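Local coordinates for protein dihydrodipicolinate synthase (Aquifex aeolicus, PDB 2EHH) that probably catalyses the condensation of pyruvate with aspartate semialdehyde to 4-hydroxy-tetrahydrodipicolinate, a step of lysine biosynthesis, working as a homotetramer, at residues 57-62 with 74-79; 9-14 with 48-53; 53-58 with 85-90; 120-125 with 155-160. One frame throughout, in Å; residues are numbered along the deposited sequence.

Contact 1: residues 57-62 with 74-79; sequences KVIEFA and AGTGGN
Two torsions aim Ile59 at Ala74. At chi1 (-65°) CG1 stands anti to the carbonyl carbon, and chi2 (170°) then carries the chain on fully extended, bringing CD1 down onto the strand, where it lies 3.5 Å from Ala74 CB. The same rotation about CA-CB leaves the branch methyl CG2 anti to the backbone N, and it too meets the alanine, with Ile59 CG2 3.7 Å from Ala74 CB. A single methyl group is thus embraced by both arms of a branched side chain, since Ile59 CG1 also lies 3.7 Å from Ala74 CB. The two CA atoms, of Ile59 and Ala74, are 6.2 Å apart; so short a separation suits a long residue on the helix facing a short one on the strand.

These residues join helix 52-66 to strand 71-75, the second half of a beta-alpha-beta unit (strand 37-40, helix 52-66, strand 71-75) in the TIM barrel. Ala74 points outward to the helical layer, where Ala91 of helix 81-93 packs on it as well, while Val94 touches Ile59. Past Ala74 the reach of CD1 fades: it comes to 4.3 Å from Gly75 O, a buried carbonyl for which the model offers no partner, and to 4.4 Å from Thr76 CG2. Thr76 turns its polar end elsewhere, hydrogen bonding through OG1 to Thr88 OG1. Gly75, which has no side chain, lies about 8 Å from the side chains of Tyr132 and Thr43, both predicted to act in proton transfer.

Contact 2: residues 9-14 with 48-53; sequences LITPFK and PTLTFE
Leu50 crosses Phe13 obliquely, driving one methyl at the rim of its ring and both at the end of Thr11; leucine's forked end suits a place between a ring edge and a threonine. CD2 lies near the plane of the ring, against its edge: Leu50 CD2 is 3.7 Å from Phe13 CZ and 3.7 Å from Phe13 CE2. Over the ring's centre sits Thr11 O, which also accepts a hydrogen bond from Lys253 NZ.

Thr11 and Leu50 approach tip to tip. With chi1 at -60° the threonine holds its methyl anti to the backbone N and its hydroxyl beside it, and each branch finds a leucine methyl: Thr11 CG2 is 4.0 Å from Leu50 CD2, and Thr11 OG1 is 4.0 Å from Leu50 CD1. The hydroxyl's polar partner is Gly45 O.

The contact ties the segment after the first barrel strand to the turn leading into helix 52-66, where Thr51 is the N-cap; Thr11 lies about 8 Å, side chain to side chain, from Thr44, predicted to bind pyruvate. Across the two segments the attraction is apolar and weakly directional, so polar bonds to Gly45 and Lys253 probably do more to fix Thr11.

Contact 3: residues 53-58 with 85-90; sequences EEHEKV and VHLTAH
His90 reaches from helix 81-93 to Glu56 on helix 52-66, and its ring both covers that residue and bonds to it. From CB the side chain leaves with CG anti to the backbone N, which sends the imidazole across to the other helix. His90 CG is 3.9 Å from Glu56 CB, the start of a CH-pi contact in which this methylene lies over one face of the ring, 27° off its normal and offset toward the rim. His90 CE1 also lies under the methylene, 3.4 Å from Glu56 CB, while the approach of the methylene to NE2 is doubtfully close. On one flank ND1 lies 3.9 Å from Glu56 OE1, near but not bonded; on the other, CD2 is 3.5 Å from Glu56 CA. At the tip NE2 gives its hydrogen to the backbone: His90 NE2 to Glu56 O is 3.0 Å, with an N-H...O angle of 153°, the donor meeting the carbonyl from the side, at 102° to C=O.

Deeper between the helices, Leu87 and His55 cross at about a right angle, Leu87 CD2 touching His55 CD2 at 3.8 Å, while His55 ND1 makes a weak hydrogen bond to Thr51 O. These are neighbouring helices of the outer layer of the TIM barrel.

With an alanine here, Glu56 O would probably lose its donor from the second helix, and the face covering the Glu56 methylene would go. Because NE2 is the donor, that nitrogen must carry a proton; a neutral ring protonated there is enough, though the nearby carboxylate may raise the tendency to take a second proton.

Contact 4: residues 120-125 with 155-160; sequences TVAQEV and ENIVAS
Asn156 uses its side-chain amide to hold the C-terminal end of helix 111-124, tying it to the end of the TIM barrel where strand 157-162, the next strand but one along the chain, begins.

The polar part is two hydrogen bonds from one nitrogen. Asn156 ND2 donates to Ala122 O at 2.5 Å and to Val125 O at 2.6 Å; both lengths are short and should be read with caution. Each acceptor lies close to the amide plane, so the two N-H bonds can serve one carbonyl apiece, though both hydrogen bonds are bent (136° and 144°). Asparagine suits the place, being short and ending in an NH2 group with two N-H bonds, and carbonyls at a helix end lack the usual helical partners. A leucine here, of similar size but without N-H groups, would probably leave both carbonyls without this donor and free the helix end to shift.

The apolar part is small. Ala122, which also packs on Ile129 and Cys154, is short enough to let Ile157 come near. With chi1 at -64°, Ile157 sets CG1 anti to its carbonyl carbon, and Ile157 CG1 rests 3.8 Å from Ala122 CB.

Along the chain contact 2 closes first; contacts 1 and 3 then start from the same helix, 52-66, and contact 4 follows. Contact 2 meets the run into that helix, contact 3 its first turns and contact 1 the turns after them, so one helix is fastened in succession. The centres of contacts 1 and 3 are only 5 Å apart. Contact 4 lies about 16 Å from each, centre to centre, yet touches contact 3 where Val121 and Val125 pack on helix 81-93. Contacts 1 and 4 fasten helices to barrel strands, one of which, 157-162, carries the predicted Schiff-base lysine, while contacts 2 and 3 join parts of the surrounding layer.

Contact 1: residues 57-62 with 74-79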
loop_
_atom_site.group_PDB
_atom_site.type_symbol
_atom_site.label_atom_id
_atom_site.label_comp_id
_atom_site.label_asym_id
_atom_site.label_seq_id
_atom_site.Cartn_x
_atom_site.Cartn_y
_atom_site.Cartn_z
ATOM N N LYS A 57 -21.824 -3.816 31.498
ATOM C CA LYS A 57 -21.779 -3.117 32.781
ATOM C C LYS A 57 -21.320 -1.665 32.597
ATOM O O LYS A 57 -21.858 -0.745 33.220
ATOM C CB LYS A 57 -20.834 -3.840 33.741
ATOM C CG LYS A 57 -20.845 -3.312 35.173
ATOM C CD LYS A 57 -22.189 -3.545 35.860
ATOM C CE LYS A 57 -22.121 -3.225 37.351
ATOM N NZ LYS A 57 -21.589 -1.858 37.633
ATOM N N VAL A 58 -20.321 -1.459 31.744
ATOM C CA VAL A 58 -19.814 -0.114 31.493
ATOM C C VAL A 58 -20.861 0.743 30.792
ATOM O O VAL A 58 -21.044 1.912 31.131
ATOM C CB VAL A 58 -18.522 -0.153 30.643
ATOM C CG1 VAL A 58 -18.213 1.230 30.080
ATOM C CG2 VAL A 58 -17.361 -0.629 31.508
ATOM N N ILE A 59 -21.546 0.162 29.812
ATOM C CA ILE A 59 -22.574 0.888 29.083
ATOM C C ILE A 59 -23.700 1.274 30.045
ATOM O O ILE A 59 -24.109 2.433 30.117
ATOM C CB ILE A 59 -23.147 0.033 27.934
ATOM C CG1 ILE A 59 -22.049 -0.245 26.898
ATOM C CG2 ILE A 59 -24.320 0.754 27.271
ATOM C CD1 ILE A 59 -22.439 -1.280 25.843
ATOM N N GLU A 60 -24.189 0.294 30.793
ATOM C CA GLU A 60 -25.262 0.530 31.749
ATOM C C GLU A 60 -24.844 1.595 32.767
ATOM O O GLU A 60 -25.625 2.486 33.111
ATOM C CB GLU A 60 -25.611 -0.786 32.440
ATOM C CG GLU A 60 -26.703 -0.694 33.476
ATOM C CD GLU A 60 -27.144 -2.064 33.953
ATOM O OE1 GLU A 60 -26.267 -2.872 34.331
ATOM O OE2 GLU A 60 -28.365 -2.328 33.951
ATOM N N PHE A 61 -23.601 1.509 33.227
ATOM C CA PHE A 61 -23.061 2.463 34.196
ATOM C C PHE A 61 -22.972 3.883 33.627
ATOM O O PHE A 61 -23.341 4.855 34.287
ATOM C CB PHE A 61 -21.665 2.018 34.642
ATOM C CG PHE A 61 -20.982 2.989 35.563
ATOM C CD1 PHE A 61 -21.303 3.028 36.916
ATOM C CD2 PHE A 61 -20.029 3.877 35.078
ATOM C CE1 PHE A 61 -20.680 3.936 37.771
ATOM C CE2 PHE A 61 -19.403 4.789 35.925
ATOM C CZ PHE A 61 -19.728 4.818 37.273
ATOM N N ALA A 62 -22.461 3.999 32.405
ATOM C CA ALA A 62 -22.313 5.302 31.764
ATOM C C ALA A 62 -23.662 5.983 31.573
ATOM O O ALA A 62 -23.792 7.182 31.804
ATOM C CB ALA A 62 -21.609 5.152 30.416
ATOM N N ALA A 74 -22.731 3.698 22.706
ATOM C CA ALA A 74 -22.082 2.464 23.111
ATOM C C ALA A 74 -21.450 1.698 21.956
ATOM O O ALA A 74 -22.060 1.528 20.900
ATOM C CB ALA A 74 -23.082 1.570 23.829
ATOM N N GLY A 75 -20.216 1.248 22.168
ATOM C CA GLY A 75 -19.537 0.456 21.162
ATOM C C GLY A 75 -20.126 -0.927 21.354
ATOM O O GLY A 75 -19.930 -1.537 22.406
ATOM N N THR A 76 -20.846 -1.424 20.356
ATOM C CA THR A 76 -21.499 -2.720 20.477
ATOM C C THR A 76 -21.172 -3.734 19.388
ATOM O O THR A 76 -21.758 -4.812 19.357
ATOM C CB THR A 76 -23.029 -2.543 20.488
ATOM O OG1 THR A 76 -23.449 -1.999 19.231
ATOM C CG2 THR A 76 -23.447 -1.600 21.599
ATOM N N GLY A 77 -20.247 -3.407 18.497
ATOM C CA GLY A 77 -19.939 -4.342 17.433
ATOM C C GLY A 77 -18.684 -5.170 17.608
ATOM O O GLY A 77 -17.881 -4.934 18.503
ATOM N N GLY A 78 -18.538 -6.160 16.735
ATOM C CA GLY A 78 -17.383 -7.038 16.739
ATOM C C GLY A 78 -17.361 -7.610 15.340
ATOM O O GLY A 78 -17.812 -6.941 14.413
ATOM N N ASN A 79 -16.855 -8.825 15.157
ATOM C CA ASN A 79 -16.862 -9.396 13.819
ATOM C C ASN A 79 -17.798 -10.596 13.726
ATOM O O ASN A 79 -17.682 -11.419 12.822
ATOM C CB ASN A 79 -15.444 -9.769 13.361
ATOM C CG ASN A 79 -14.767 -10.764 14.276
ATOM O OD1 ASN A 79 -15.331 -11.195 15.283
ATOM N ND2 ASN A 79 -13.539 -11.135 13.928
#

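Contact 2: residues 9-14 with 48-53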
loop_
_atom_site.group_PDB
_atom_site.type_symbol
_atom_site.label_atom_id
_atom_site.label_comp_id
_atom_site.label_asym_id
_atom_site.label_seq_id
_atom_site.Cartn_x
_atom_site.Cartn_y
_atom_site.Cartn_z
ATOM N N LEU A 9 -14.006 7.614 24.828
ATOM C CA LEU A 9 -13.509 7.483 26.190
ATOM C C LEU A 9 -12.676 6.243 26.489
ATOM O O LEU A 9 -13.022 5.133 26.088
ATOM C CB LEU A 9 -14.690 7.540 27.159
ATOM C CG LEU A 9 -14.389 8.031 28.571
ATOM C CD1 LEU A 9 -14.084 9.518 28.529
ATOM C CD2 LEU A 9 -15.592 7.772 29.474
ATOM N N ILE A 10 -11.572 6.447 27.196
ATOM C CA ILE A 10 -10.715 5.341 27.604
ATOM C C ILE A 10 -11.483 4.601 28.696
ATOM O O ILE A 10 -12.428 5.148 29.264
ATOM C CB ILE A 10 -9.401 5.844 28.242
ATOM C CG1 ILE A 10 -9.728 6.777 29.413
ATOM C CG2 ILE A 10 -8.554 6.562 27.204
ATOM C CD1 ILE A 10 -8.534 7.134 30.279
ATOM N N THR A 11 -11.086 3.366 28.981
ATOM C CA THR A 11 -11.721 2.593 30.044
ATOM C C THR A 11 -10.682 2.410 31.148
ATOM O O THR A 11 -9.724 1.649 30.998
ATOM C CB THR A 11 -12.183 1.204 29.561
ATOM O OG1 THR A 11 -13.137 1.352 28.503
ATOM C CG2 THR A 11 -12.831 0.431 30.712
ATOM N N PRO A 12 -10.845 3.135 32.267
ATOM C CA PRO A 12 -9.922 3.059 33.404
ATOM C C PRO A 12 -9.891 1.660 34.012
ATOM O O PRO A 12 -10.926 1.002 34.129
ATOM C CB PRO A 12 -10.494 4.083 34.385
ATOM C CG PRO A 12 -11.198 5.060 33.501
ATOM C CD PRO A 12 -11.871 4.167 32.494
ATOM N N PHE A 13 -8.700 1.214 34.393
ATOM C CA PHE A 13 -8.522 -0.096 35.008
ATOM C C PHE A 13 -7.808 0.065 36.347
ATOM O O PHE A 13 -7.006 0.979 36.525
ATOM C CB PHE A 13 -7.675 -1.012 34.113
ATOM C CG PHE A 13 -8.376 -1.480 32.872
ATOM C CD1 PHE A 13 -7.708 -1.493 31.650
ATOM C CD2 PHE A 13 -9.690 -1.932 32.921
ATOM C CE1 PHE A 13 -8.340 -1.949 30.494
ATOM C CE2 PHE A 13 -10.331 -2.393 31.772
ATOM C CZ PHE A 13 -9.653 -2.400 30.555
ATOM N N LYS A 14 -8.110 -0.827 37.281
ATOM C CA LYS A 14 -7.472 -0.806 38.590
ATOM C C LYS A 14 -7.626 -2.183 39.215
ATOM O O LYS A 14 -8.732 -2.718 39.288
ATOM C CB LYS A 14 -8.111 0.246 39.497
ATOM C CG LYS A 14 -7.428 0.372 40.854
ATOM C CD LYS A 14 -8.098 1.421 41.716
ATOM C CE LYS A 14 -7.432 1.519 43.075
ATOM N NZ LYS A 14 -8.130 2.507 43.950
ATOM N N PRO A 48 -11.498 -4.558 22.923
ATOM C CA PRO A 48 -10.987 -5.894 22.589
ATOM C C PRO A 48 -10.666 -6.740 23.819
ATOM O O PRO A 48 -10.836 -7.955 23.796
ATOM C CB PRO A 48 -9.736 -5.591 21.769
ATOM C CG PRO A 48 -10.106 -4.322 21.066
ATOM C CD PRO A 48 -10.760 -3.522 22.175
ATOM N N THR A 49 -10.199 -6.096 24.887
ATOM C CA THR A 49 -9.846 -6.817 26.103
ATOM C C THR A 49 -10.899 -6.755 27.211
ATOM O O THR A 49 -10.661 -7.231 28.324
ATOM C CB THR A 49 -8.486 -6.334 26.662
ATOM O OG1 THR A 49 -8.532 -4.924 26.913
ATOM C CG2 THR A 49 -7.371 -6.620 25.662
ATOM N N LEU A 50 -12.053 -6.163 26.916
ATOM C CA LEU A 50 -13.136 -6.093 27.895
ATOM C C LEU A 50 -14.012 -7.315 27.682
ATOM O O LEU A 50 -14.288 -7.689 26.545
ATOM C CB LEU A 50 -13.992 -4.839 27.696
ATOM C CG LEU A 50 -13.387 -3.469 27.994
ATOM C CD1 LEU A 50 -14.400 -2.379 27.637
ATOM C CD2 LEU A 50 -12.999 -3.388 29.461
ATOM N N THR A 51 -14.450 -7.941 28.767
ATOM C CA THR A 51 -15.308 -9.107 28.634
ATOM C C THR A 51 -16.684 -8.617 28.208
ATOM O O THR A 51 -17.040 -7.467 28.455
ATOM C CB THR A 51 -15.455 -9.862 29.961
ATOM O OG1 THR A 51 -16.294 -9.111 30.843
ATOM C CG2 THR A 51 -14.095 -10.056 30.613
ATOM N N PHE A 52 -17.446 -9.493 27.564
ATOM C CA PHE A 52 -18.789 -9.163 27.104
ATOM C C PHE A 52 -19.605 -8.561 28.247
ATOM O O PHE A 52 -20.400 -7.642 28.041
ATOM C CB PHE A 52 -19.476 -10.427 26.582
ATOM C CG PHE A 52 -20.933 -10.244 26.278
ATOM C CD1 PHE A 52 -21.346 -9.628 25.101
ATOM C CD2 PHE A 52 -21.898 -10.676 27.186
ATOM C CE1 PHE A 52 -22.702 -9.443 24.833
ATOM C CE2 PHE A 52 -23.251 -10.496 26.929
ATOM C CZ PHE A 52 -23.656 -9.877 25.750
ATOM N N GLU A 53 -19.397 -9.081 29.452
ATOM C CA GLU A 53 -20.116 -8.596 30.623
ATOM C C GLU A 53 -19.630 -7.221 31.078
ATOM O O GLU A 53 -20.418 -6.408 31.567
ATOM C CB GLU A 53 -19.991 -9.603 31.767
ATOM C CG GLU A 53 -20.494 -9.091 33.103
ATOM C CD GLU A 53 -20.585 -10.188 34.148
ATOM O OE1 GLU A 53 -19.604 -10.946 34.305
ATOM O OE2 GLU A 53 -21.638 -10.287 34.816
#

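Contact 3: residues 53-58 with 85-90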
loop_
_atom_site.group_PDB
_atom_site.type_symbol
_atom_site.label_atom_id
_atom_site.label_comp_id
_atom_site.label_asym_id
_atom_site.label_seq_id
_atom_site.Cartn_x
_atom_site.Cartn_y
_atom_site.Cartn_z
ATOM N N GLU A 53 -19.397 -9.081 29.452
ATOM C CA GLU A 53 -20.116 -8.596 30.623
ATOM C C GLU A 53 -19.630 -7.221 31.078
ATOM O O GLU A 53 -20.418 -6.408 31.567
ATOM C CB GLU A 53 -19.991 -9.603 31.767
ATOM C CG GLU A 53 -20.494 -9.091 33.103
ATOM C CD GLU A 53 -20.585 -10.188 34.148
ATOM O OE1 GLU A 53 -19.604 -10.946 34.305
ATOM O OE2 GLU A 53 -21.638 -10.287 34.816
ATOM N N GLU A 54 -18.335 -6.962 30.934
ATOM C CA GLU A 54 -17.804 -5.662 31.321
ATOM C C GLU A 54 -18.371 -4.636 30.348
ATOM O O GLU A 54 -18.655 -3.503 30.735
ATOM C CB GLU A 54 -16.268 -5.662 31.282
ATOM C CG GLU A 54 -15.630 -6.445 32.424
ATOM C CD GLU A 54 -14.118 -6.544 32.305
ATOM O OE1 GLU A 54 -13.629 -6.831 31.192
ATOM O OE2 GLU A 54 -13.421 -6.346 33.326
ATOM N N HIS A 55 -18.546 -5.042 29.091
ATOM C CA HIS A 55 -19.112 -4.160 28.073
ATOM C C HIS A 55 -20.497 -3.702 28.506
ATOM O O HIS A 55 -20.798 -2.510 28.500
ATOM C CB HIS A 55 -19.263 -4.876 26.725
ATOM C CG HIS A 55 -18.125 -4.656 25.779
ATOM N ND1 HIS A 55 -16.903 -5.279 25.921
ATOM C CD2 HIS A 55 -18.035 -3.904 24.655
ATOM C CE1 HIS A 55 -16.111 -4.924 24.926
ATOM N NE2 HIS A 55 -16.773 -4.090 24.143
ATOM N N GLU A 56 -21.350 -4.654 28.869
ATOM C CA GLU A 56 -22.700 -4.296 29.274
ATOM C C GLU A 56 -22.741 -3.516 30.584
ATOM O O GLU A 56 -23.575 -2.628 30.748
ATOM C CB GLU A 56 -23.597 -5.543 29.334
ATOM C CG GLU A 56 -23.122 -6.678 30.205
ATOM C CD GLU A 56 -23.859 -7.977 29.894
ATOM O OE1 GLU A 56 -24.918 -7.924 29.227
ATOM O OE2 GLU A 56 -23.381 -9.051 30.319
ATOM N N LYS A 57 -21.824 -3.816 31.498
ATOM C CA LYS A 57 -21.779 -3.117 32.781
ATOM C C LYS A 57 -21.320 -1.665 32.597
ATOM O O LYS A 57 -21.858 -0.745 33.220
ATOM C CB LYS A 57 -20.834 -3.840 33.741
ATOM C CG LYS A 57 -20.845 -3.312 35.173
ATOM C CD LYS A 57 -22.189 -3.545 35.860
ATOM C CE LYS A 57 -22.121 -3.225 37.351
ATOM N NZ LYS A 57 -21.589 -1.858 37.633
ATOM N N VAL A 58 -20.321 -1.459 31.744
ATOM C CA VAL A 58 -19.814 -0.114 31.493
ATOM C C VAL A 58 -20.861 0.743 30.792
ATOM O O VAL A 58 -21.044 1.912 31.131
ATOM C CB VAL A 58 -18.522 -0.153 30.643
ATOM C CG1 VAL A 58 -18.213 1.230 30.080
ATOM C CG2 VAL A 58 -17.361 -0.629 31.508
ATOM N N VAL A 85 -25.655 -8.183 17.550
ATOM C CA VAL A 85 -27.081 -7.942 17.737
ATOM C C VAL A 85 -27.405 -7.927 19.229
ATOM O O VAL A 85 -28.059 -7.005 19.723
ATOM C CB VAL A 85 -27.943 -9.030 17.060
ATOM C CG1 VAL A 85 -29.402 -8.876 17.477
ATOM C CG2 VAL A 85 -27.830 -8.915 15.547
ATOM N N HIS A 86 -26.941 -8.944 19.947
ATOM C CA HIS A 86 -27.201 -9.026 21.379
ATOM C C HIS A 86 -26.683 -7.827 22.160
ATOM O O HIS A 86 -27.400 -7.265 22.982
ATOM C CB HIS A 86 -26.614 -10.315 21.961
ATOM C CG HIS A 86 -27.467 -11.524 21.724
ATOM N ND1 HIS A 86 -27.343 -12.681 22.467
ATOM C CD2 HIS A 86 -28.458 -11.758 20.832
ATOM C CE1 HIS A 86 -28.222 -13.572 22.044
ATOM N NE2 HIS A 86 -28.912 -13.036 21.050
ATOM N N LEU A 87 -25.444 -7.426 21.900
ATOM C CA LEU A 87 -24.868 -6.291 22.609
ATOM C C LEU A 87 -25.579 -4.990 22.247
ATOM O O LEU A 87 -25.758 -4.115 23.090
ATOM C CB LEU A 87 -23.371 -6.177 22.302
ATOM C CG LEU A 87 -22.583 -5.191 23.167
ATOM C CD1 LEU A 87 -22.854 -5.459 24.643
ATOM C CD2 LEU A 87 -21.097 -5.324 22.865
ATOM N N THR A 88 -25.987 -4.862 20.989
ATOM C CA THR A 88 -26.681 -3.658 20.563
ATOM C C THR A 88 -28.065 -3.637 21.220
ATOM O O THR A 88 -28.572 -2.577 21.594
ATOM C CB THR A 88 -26.811 -3.610 19.030
ATOM O OG1 THR A 88 -25.501 -3.639 18.444
ATOM C CG2 THR A 88 -27.508 -2.334 18.593
ATOM N N ALA A 89 -28.664 -4.814 21.374
ATOM C CA ALA A 89 -29.974 -4.923 22.016
ATOM C C ALA A 89 -29.842 -4.438 23.457
ATOM O O ALA A 89 -30.696 -3.704 23.960
ATOM C CB ALA A 89 -30.457 -6.371 21.990
ATOM N N HIS A 90 -28.762 -4.855 24.114
ATOM C CA HIS A 90 -28.496 -4.462 25.494
ATOM C C HIS A 90 -28.393 -2.943 25.621
ATOM O O HIS A 90 -29.005 -2.342 26.507
ATOM C CB HIS A 90 -27.190 -5.094 25.987
ATOM C CG HIS A 90 -26.746 -4.589 27.324
ATOM N ND1 HIS A 90 -27.358 -4.958 28.504
ATOM C CD2 HIS A 90 -25.773 -3.709 27.664
ATOM C CE1 HIS A 90 -26.781 -4.327 29.512
ATOM N NE2 HIS A 90 -25.817 -3.563 29.030
#

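Contact 4: residues 120-125 with 155-160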
loop_
_atom_site.group_PDB
_atom_site.type_symbol
_atom_site.label_atom_id
_atom_site.label_comp_id
_atom_site.label_asym_id
_atom_site.label_seq_id
_atom_site.Cartn_x
_atom_site.Cartn_y
_atom_site.Cartn_z
ATOM N N THR A 120 -28.913 -6.665 9.576
ATOM C CA THR A 120 -29.407 -7.546 10.631
ATOM C C THR A 120 -29.476 -6.834 11.976
ATOM O O THR A 120 -30.501 -6.878 12.661
ATOM C CB THR A 120 -28.526 -8.810 10.745
ATOM O OG1 THR A 120 -28.612 -9.547 9.520
ATOM C CG2 THR A 120 -28.994 -9.704 11.899
ATOM N N VAL A 121 -28.389 -6.170 12.353
ATOM C CA VAL A 121 -28.350 -5.443 13.616
ATOM C C VAL A 121 -29.374 -4.305 13.643
ATOM O O VAL A 121 -30.135 -4.172 14.601
ATOM C CB VAL A 121 -26.944 -4.852 13.878
ATOM C CG1 VAL A 121 -26.969 -3.970 15.122
ATOM C CG2 VAL A 121 -25.932 -5.974 14.055
ATOM N N ALA A 122 -29.398 -3.493 12.588
ATOM C CA ALA A 122 -30.320 -2.358 12.507
ATOM C C ALA A 122 -31.799 -2.745 12.558
ATOM O O ALA A 122 -32.595 -2.089 13.236
ATOM C CB ALA A 122 -30.042 -1.547 11.230
ATOM N N GLN A 123 -32.174 -3.796 11.834
ATOM C CA GLN A 123 -33.567 -4.228 11.819
ATOM C C GLN A 123 -33.965 -4.920 13.116
ATOM O O GLN A 123 -35.146 -4.989 13.452
ATOM C CB GLN A 123 -33.829 -5.165 10.636
ATOM C CG GLN A 123 -33.599 -4.514 9.276
ATOM C CD GLN A 123 -34.176 -5.327 8.137
ATOM O OE1 GLN A 123 -33.967 -6.539 8.057
ATOM N NE2 GLN A 123 -34.898 -4.663 7.243
ATOM N N GLU A 124 -32.980 -5.427 13.848
ATOM C CA GLU A 124 -33.253 -6.108 15.108
ATOM C C GLU A 124 -33.414 -5.151 16.279
ATOM O O GLU A 124 -34.270 -5.356 17.140
ATOM C CB GLU A 124 -32.136 -7.101 15.432
ATOM C CG GLU A 124 -32.383 -8.487 14.899
ATOM C CD GLU A 124 -33.693 -9.057 15.404
ATOM O OE1 GLU A 124 -33.854 -9.173 16.640
ATOM O OE2 GLU A 124 -34.561 -9.380 14.566
ATOM N N VAL A 125 -32.599 -4.102 16.301
ATOM C CA VAL A 125 -32.628 -3.135 17.392
ATOM C C VAL A 125 -32.982 -1.721 16.947
ATOM O O VAL A 125 -32.280 -1.118 16.128
ATOM C CB VAL A 125 -31.264 -3.092 18.108
ATOM C CG1 VAL A 125 -31.386 -2.347 19.423
ATOM C CG2 VAL A 125 -30.754 -4.508 18.322
ATOM N N GLU A 155 -33.767 3.303 8.199
ATOM C CA GLU A 155 -33.837 4.685 8.669
ATOM C C GLU A 155 -33.005 4.753 9.937
ATOM O O GLU A 155 -32.589 5.818 10.384
ATOM C CB GLU A 155 -35.283 5.076 8.991
ATOM C CG GLU A 155 -36.281 4.739 7.893
ATOM C CD GLU A 155 -37.587 5.503 8.032
ATOM O OE1 GLU A 155 -38.071 5.662 9.175
ATOM O OE2 GLU A 155 -38.134 5.935 6.994
ATOM N N ASN A 156 -32.777 3.571 10.487
ATOM C CA ASN A 156 -32.033 3.326 11.709
ATOM C C ASN A 156 -30.520 3.634 11.625
ATOM O O ASN A 156 -29.880 3.973 12.628
ATOM C CB ASN A 156 -32.260 1.853 12.076
ATOM C CG ASN A 156 -31.945 1.563 13.501
ATOM O OD1 ASN A 156 -31.530 2.452 14.238
ATOM N ND2 ASN A 156 -32.142 0.320 13.911
ATOM N N ILE A 157 -29.953 3.501 10.430
ATOM C CA ILE A 157 -28.528 3.758 10.212
ATOM C C ILE A 157 -28.395 5.220 9.798
ATOM O O ILE A 157 -28.705 5.592 8.665
ATOM C CB ILE A 157 -27.988 2.793 9.140
ATOM C CG1 ILE A 157 -28.105 1.358 9.674
ATOM C CG2 ILE A 157 -26.550 3.129 8.796
ATOM C CD1 ILE A 157 -27.729 0.276 8.691
ATOM N N VAL A 158 -27.915 6.037 10.731
ATOM C CA VAL A 158 -27.828 7.485 10.535
ATOM C C VAL A 158 -26.476 8.170 10.407
ATOM O O VAL A 158 -26.420 9.363 10.107
ATOM C CB VAL A 158 -28.560 8.194 11.681
ATOM C CG1 VAL A 158 -29.988 7.677 11.784
ATOM C CG2 VAL A 158 -27.818 7.943 12.989
ATOM N N ALA A 159 -25.389 7.452 10.642
ATOM C CA ALA A 159 -24.088 8.098 10.552
ATOM C C ALA A 159 -22.937 7.120 10.392
ATOM O O ALA A 159 -23.119 5.905 10.458
ATOM C CB ALA A 159 -23.863 8.945 11.786
ATOM N N SER A 160 -21.753 7.673 10.168
ATOM C CA SER A 160 -20.550 6.866 10.036
ATOM C C SER A 160 -19.350 7.593 10.619
ATOM O O SER A 160 -19.151 8.785 10.369
ATOM C CB SER A 160 -20.262 6.538 8.569
ATOM O OG SER A 160 -19.082 5.748 8.462
#